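Local coordinates for glycosyl hydrolase, family 31/fibronectin type III domain protein (Clostridium perfringens, PDB 4UAP) that binds N-acetylgalactosamine as a calcium-containing, beta-sandwich carbohydrate-binding module of a family 31 glycoside hydrolase, at residues E56-F61 with K125-A130; N83-K88 with K137-I142. All blocks are in the same frame, centred on the assembly; numbering follows the deposited sequence.

Contact 1 (E56-F61 with K125-A130); sequences EMTFEF and KIVITA
Phe59 and Ile128 cross on the inner face of an antiparallel strand pair, where ring atom CE1 of Phe59 lies 3.7 Å from CD1 of Ile128. The ring of Phe59 also has the carbonyl O of Ile126 at its edge, in the ring plane. On the same face Met57 bends at its last torsion (chi3 -78°). This turns CE of Met57 back across the pair, 4.2 Å from both CG2 of Ile128 and CB of Ala130. Farther along, the edge of the Phe61 ring comes up to CD1 of Ile126.

The other face is mixed. CG of Glu56 lies only 3.2 Å from CG1 of Val127, a tight contact; CG is anti to the Glu56 backbone N (chi1 -177°). OE2 of Glu56 accepts a hydrogen bond from a water at 2.7 Å, and that water also bonds OG1 of Thr129 at 2.8 Å. CG2 of Thr58 lies 3.9 Å from CG of Lys125. Glu60 lies alongside Lys125, pointing the same way. OE2 of Glu60 stays 4.7 Å from NZ of Lys125, so the opposite charges are near but not in contact.

Between the faces, Met57 pairs with Ile128 and Phe59 with Ile126. Each pair exchanges two backbone bonds, which fixes the register.

Strand 6-9 continues the sheet beside strand 55-61, and strand 87-96 does so beside strand 125-133. From the opposing sheet, Leu67 packs on Ile126, Phe70 on both Ile126 and Ile128, and Phe147 meets the Phe59 ring. The apolar face is therefore part of the beta-sandwich core.

Contact 2 (N83-K88 with K137-I142); sequences NIAAMK and KNTLAI
The flat groups that meet here are peptides: the carbonyl O of Ala85 accepts from Ala141 N at 2.9 Å, and no aromatic ring takes part. The bond is weak, with an angle of only 123° at the hydrogen. CA of Leu140 makes a C-H...O contact of 3.3 Å with the same O of Ala85. OD1 of Asn83 accepts from Ala85 N at 2.9 Å, an Asx turn, with that N 50° out of the side-chain carbonyl plane. This bond and a type I turn from Asn83 to Ala86 shape the loop.

The methyl groups meet next to the peptides. CB of Ala85 touches CG2 of Thr139 at 3.6 Å, while OG1 of Thr139 bonds Asp136. The side chain of Leu140 starts away from the other segment, but CG is anti to the backbone N (chi1 179°), and CD1 of Leu140 ends beside CB of Met87 at 3.9 Å. The two side chains lie alongside, pointing the same way. The Met87 and Ile142 side chains cross, with SD of Met87 4.1 Å from CD1 of Ile142.

Where Met87 N and Ala141 O are too far apart to bond directly, a water joins them. The water accepts from Met87 N at 2.9 Å and donates to Ala141 O.

Ala85 also touches the bound N-acetylgalactosamine, and Ala141 packs on Arg36 and Arg75 of the same pocket. One weak bond, a bridging water and small apolar contacts thus join two loops and the strand starts that follow them. The weak bond and the Thr139 methyl meet Ala85 itself, consistent with steadying it beside the sugar.

In the fold
The centres of the two contacts are 18 Å apart, on opposite sides of the chain's centre. Their segments alternate along the chain, in the order 56-61, 83-88, 125-130, 137-142. Contact 1 lies within one antiparallel sheet of the sandwich. Contact 2 brings the start of strand 87-96, from that same sheet, against the start of strand 141-149 in the other. The contacts meet directly: CB of Ala130 packs on CD2 of Leu140 at 3.6 Å, and CE of Met57 on CD1 of Ile142 at 3.8 Å. The apolar core thereby runs from the paired strands of contact 1 to the loops of contact 2 at the sugar pocket.

Contact 1 (E56-F61 with K125-A130)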
loop_
_atom_site.group_PDB
_atom_site.type_symbol
_atom_site.label_atom_id
_atom_site.label_comp_id
_atom_site.label_asym_id
_atom_site.label_seq_id
_atom_site.Cartn_x
_atom_site.Cartn_y
_atom_site.Cartn_z
ATOM N N GLU A 56 -5.245 -3.887 5.682
ATOM C CA GLU A 56 -4.384 -4.949 5.195
ATOM C C GLU A 56 -4.550 -5.152 3.694
ATOM O O GLU A 56 -5.668 -5.316 3.196
ATOM C CB GLU A 56 -4.709 -6.234 5.957
ATOM C CG GLU A 56 -3.868 -7.434 5.634
ATOM C CD GLU A 56 -4.374 -8.669 6.373
ATOM O OE1 GLU A 56 -5.262 -9.364 5.831
ATOM O OE2 GLU A 56 -3.911 -8.911 7.508
ATOM N N MET A 57 -3.428 -5.130 2.982
ATOM C CA MET A 57 -3.396 -5.311 1.536
ATOM C C MET A 57 -2.556 -6.555 1.224
ATOM O O MET A 57 -1.386 -6.627 1.604
ATOM C CB MET A 57 -2.804 -4.075 0.847
ATOM C CG MET A 57 -3.648 -2.792 0.961
ATOM S SD MET A 57 -2.691 -1.244 0.764
ATOM C CE MET A 57 -1.932 -1.114 2.382
ATOM N N THR A 58 -3.158 -7.530 0.550
ATOM C CA THR A 58 -2.478 -8.790 0.265
ATOM C C THR A 58 -2.074 -8.879 -1.200
ATOM O O THR A 58 -2.896 -8.661 -2.091
ATOM C CB THR A 58 -3.363 -9.989 0.615
ATOM O OG1 THR A 58 -3.663 -9.949 2.016
ATOM C CG2 THR A 58 -2.656 -11.317 0.266
ATOM N N PHE A 59 -0.805 -9.200 -1.437
ATOM C CA PHE A 59 -0.269 -9.305 -2.789
ATOM C C PHE A 59 0.242 -10.718 -3.034
ATOM O O PHE A 59 1.042 -11.240 -2.264
ATOM C CB PHE A 59 0.855 -8.292 -3.005
ATOM C CG PHE A 59 0.406 -6.858 -2.847
ATOM C CD1 PHE A 59 0.371 -6.265 -1.596
ATOM C CD2 PHE A 59 -0.011 -6.125 -3.944
ATOM C CE1 PHE A 59 -0.055 -4.947 -1.440
ATOM C CE2 PHE A 59 -0.428 -4.799 -3.801
ATOM C CZ PHE A 59 -0.453 -4.222 -2.538
ATOM N N GLU A 60 -0.223 -11.328 -4.111
ATOM C CA GLU A 60 0.177 -12.688 -4.425
ATOM C C GLU A 60 0.734 -12.778 -5.834
ATOM O O GLU A 60 0.294 -12.068 -6.744
ATOM C CB GLU A 60 -1.001 -13.640 -4.274
ATOM C CG GLU A 60 -1.509 -13.769 -2.866
ATOM C CD GLU A 60 -2.775 -14.592 -2.796
ATOM O OE1 GLU A 60 -3.857 -14.032 -3.084
ATOM O OE2 GLU A 60 -2.692 -15.800 -2.466
ATOM N N PHE A 61 1.714 -13.653 -5.997
ATOM C CA PHE A 61 2.246 -13.968 -7.303
ATOM C C PHE A 61 1.808 -15.405 -7.603
ATOM O O PHE A 61 1.619 -16.199 -6.677
ATOM C CB PHE A 61 3.770 -13.811 -7.317
ATOM C CG PHE A 61 4.276 -12.690 -6.437
ATOM C CD1 PHE A 61 4.231 -11.367 -6.866
ATOM C CD2 PHE A 61 4.800 -12.960 -5.179
ATOM C CE1 PHE A 61 4.702 -10.335 -6.049
ATOM C CE2 PHE A 61 5.270 -11.945 -4.360
ATOM C CZ PHE A 61 5.220 -10.625 -4.793
ATOM N N LYS A 125 3.674 -14.591 -1.356
ATOM C CA LYS A 125 2.669 -13.652 -0.846
ATOM C C LYS A 125 3.315 -12.584 0.029
ATOM O O LYS A 125 4.219 -12.877 0.809
ATOM C CB LYS A 125 1.599 -14.396 -0.045
ATOM C CG LYS A 125 0.587 -13.498 0.606
ATOM C CD LYS A 125 -0.207 -14.245 1.665
ATOM C CE LYS A 125 -1.331 -15.035 1.063
ATOM N NZ LYS A 125 -2.102 -15.716 2.152
ATOM N N ILE A 126 2.853 -11.344 -0.106
ATOM C CA ILE A 126 3.312 -10.273 0.764
ATOM C C ILE A 126 2.092 -9.530 1.265
ATOM O O ILE A 126 1.197 -9.177 0.491
ATOM C CB ILE A 126 4.287 -9.326 0.033
ATOM C CG1 ILE A 126 5.636 -10.034 -0.157
ATOM C CG2 ILE A 126 4.476 -8.030 0.817
ATOM C CD1 ILE A 126 6.669 -9.215 -0.872
ATOM N N VAL A 127 2.026 -9.338 2.572
ATOM C CA VAL A 127 0.893 -8.642 3.151
ATOM C C VAL A 127 1.393 -7.352 3.747
ATOM O O VAL A 127 2.271 -7.366 4.608
ATOM C CB VAL A 127 0.183 -9.471 4.227
ATOM C CG1 VAL A 127 -1.010 -8.687 4.783
ATOM C CG2 VAL A 127 -0.262 -10.828 3.653
ATOM N N ILE A 128 0.858 -6.245 3.250
ATOM C CA ILE A 128 1.263 -4.905 3.685
ATOM C C ILE A 128 0.135 -4.270 4.469
ATOM O O ILE A 128 -0.984 -4.177 3.981
ATOM C CB ILE A 128 1.617 -4.002 2.493
ATOM C CG1 ILE A 128 2.742 -4.644 1.672
ATOM C CG2 ILE A 128 2.000 -2.579 2.983
ATOM C CD1 ILE A 128 3.030 -3.960 0.367
ATOM N N THR A 129 0.418 -3.834 5.688
ATOM C CA THR A 129 -0.628 -3.255 6.508
ATOM C C THR A 129 -0.325 -1.802 6.832
ATOM O O THR A 129 0.672 -1.501 7.487
ATOM C CB THR A 129 -0.820 -4.039 7.820
ATOM O OG1 THR A 129 -0.992 -5.428 7.517
ATOM C CG2 THR A 129 -2.059 -3.542 8.540
ATOM N N ALA A 130 -1.184 -0.908 6.350
ATOM C CA ALA A 130 -1.146 0.492 6.749
ATOM C C ALA A 130 -1.670 0.622 8.185
ATOM O O ALA A 130 -2.794 0.220 8.479
ATOM C CB ALA A 130 -1.966 1.341 5.784
HETATM O O HOH W 1 -2.232 -7.420 8.959
#

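Contact 2 (N83-K88 with K137-I142)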
loop_
_atom_site.group_PDB
_atom_site.type_symbol
_atom_site.label_atom_id
_atom_site.label_comp_id
_atom_site.label_asym_id
_atom_site.label_seq_id
_atom_site.Cartn_x
_atom_site.Cartn_y
_atom_site.Cartn_z
ATOM N N ASN A 83 1.302 14.574 1.912
ATOM C CA ASN A 83 -0.062 15.027 2.168
ATOM C C ASN A 83 -0.597 14.475 3.480
ATOM O O ASN A 83 -0.186 13.410 3.936
ATOM C CB ASN A 83 -0.990 14.637 1.009
ATOM C CG ASN A 83 -2.414 15.138 1.204
ATOM O OD1 ASN A 83 -3.312 14.368 1.548
ATOM N ND2 ASN A 83 -2.622 16.442 0.997
ATOM N N ILE A 84 -1.515 15.209 4.092
ATOM C CA ILE A 84 -2.090 14.813 5.370
ATOM C C ILE A 84 -2.825 13.447 5.318
ATOM O O ILE A 84 -2.937 12.749 6.332
ATOM C CB ILE A 84 -3.047 15.921 5.870
ATOM C CG1 ILE A 84 -3.384 15.740 7.351
ATOM C CG2 ILE A 84 -4.287 15.995 5.000
ATOM C CD1 ILE A 84 -4.267 16.861 7.909
ATOM N N ALA A 85 -3.305 13.050 4.140
ATOM C CA ALA A 85 -4.018 11.774 4.019
ATOM C C ALA A 85 -3.073 10.593 3.763
ATOM O O ALA A 85 -3.502 9.442 3.770
ATOM C CB ALA A 85 -5.068 11.860 2.906
ATOM N N ALA A 86 -1.790 10.875 3.541
ATOM C CA ALA A 86 -0.819 9.823 3.248
ATOM C C ALA A 86 -0.521 8.898 4.437
ATOM O O ALA A 86 -0.756 9.231 5.604
ATOM C CB ALA A 86 0.484 10.445 2.741
ATOM N N MET A 87 0.005 7.724 4.109
ATOM C CA MET A 87 0.466 6.753 5.096
ATOM C C MET A 87 1.584 7.349 5.973
ATOM O O MET A 87 2.445 8.091 5.487
ATOM C CB MET A 87 0.954 5.484 4.379
ATOM C CG MET A 87 0.945 4.201 5.232
ATOM S SD MET A 87 1.247 2.733 4.199
ATOM C CE MET A 87 2.826 3.145 3.480
ATOM N N LYS A 88 1.554 7.029 7.263
ATOM C CA LYS A 88 2.568 7.487 8.209
ATOM C C LYS A 88 3.350 6.311 8.785
ATOM O O LYS A 88 4.516 6.450 9.147
ATOM C CB LYS A 88 1.927 8.275 9.350
ATOM C CG LYS A 88 2.947 8.878 10.319
ATOM C CD LYS A 88 2.277 9.641 11.464
ATOM C CE LYS A 88 3.314 10.399 12.285
ATOM N NZ LYS A 88 2.715 11.073 13.477
ATOM N N LYS A 137 -7.411 7.699 11.836
ATOM C CA LYS A 137 -7.534 6.277 11.534
ATOM C C LYS A 137 -8.611 5.983 10.488
ATOM O O LYS A 137 -8.795 4.831 10.102
ATOM C CB LYS A 137 -7.822 5.488 12.815
ATOM C CG LYS A 137 -9.252 5.658 13.334
ATOM C CD LYS A 137 -9.577 4.616 14.416
ATOM C CE LYS A 137 -11.070 4.575 14.731
ATOM N NZ LYS A 137 -11.585 5.883 15.242
ATOM N N ASN A 138 -9.329 7.005 10.030
ATOM C CA ASN A 138 -10.319 6.790 8.973
ATOM C C ASN A 138 -9.861 7.334 7.625
ATOM O O ASN A 138 -10.670 7.486 6.708
ATOM C CB ASN A 138 -11.665 7.427 9.340
ATOM C CG ASN A 138 -12.244 6.876 10.627
ATOM O OD1 ASN A 138 -12.518 7.626 11.552
ATOM N ND2 ASN A 138 -12.436 5.557 10.690
ATOM N N THR A 139 -8.566 7.604 7.495
ATOM C CA THR A 139 -8.045 8.239 6.294
ATOM C C THR A 139 -6.754 7.567 5.823
ATOM O O THR A 139 -5.880 7.246 6.629
ATOM C CB THR A 139 -7.789 9.754 6.542
ATOM O OG1 THR A 139 -8.981 10.363 7.066
ATOM C CG2 THR A 139 -7.381 10.465 5.259
ATOM N N LEU A 140 -6.635 7.361 4.516
ATOM C CA LEU A 140 -5.443 6.748 3.935
ATOM C C LEU A 140 -5.446 6.942 2.432
ATOM O O LEU A 140 -6.466 6.702 1.782
ATOM C CB LEU A 140 -5.386 5.244 4.253
ATOM C CG LEU A 140 -4.178 4.513 3.657
ATOM C CD1 LEU A 140 -2.889 4.951 4.363
ATOM C CD2 LEU A 140 -4.362 3.012 3.723
ATOM N N ALA A 141 -4.310 7.355 1.881
ATOM C CA ALA A 141 -4.154 7.471 0.438
ATOM C C ALA A 141 -2.822 6.872 0.022
ATOM O O ALA A 141 -1.776 7.236 0.554
ATOM C CB ALA A 141 -4.247 8.933 -0.010
ATOM N N ILE A 142 -2.865 5.948 -0.931
ATOM C CA ILE A 142 -1.659 5.358 -1.495
ATOM C C ILE A 142 -1.733 5.432 -3.018
ATOM O O ILE A 142 -2.744 5.051 -3.603
ATOM C CB ILE A 142 -1.490 3.891 -1.035
ATOM C CG1 ILE A 142 -1.370 3.828 0.495
ATOM C CG2 ILE A 142 -0.283 3.247 -1.721
ATOM C CD1 ILE A 142 -1.387 2.378 1.063
HETATM O O HOH W 2 0.731 7.382 1.294
#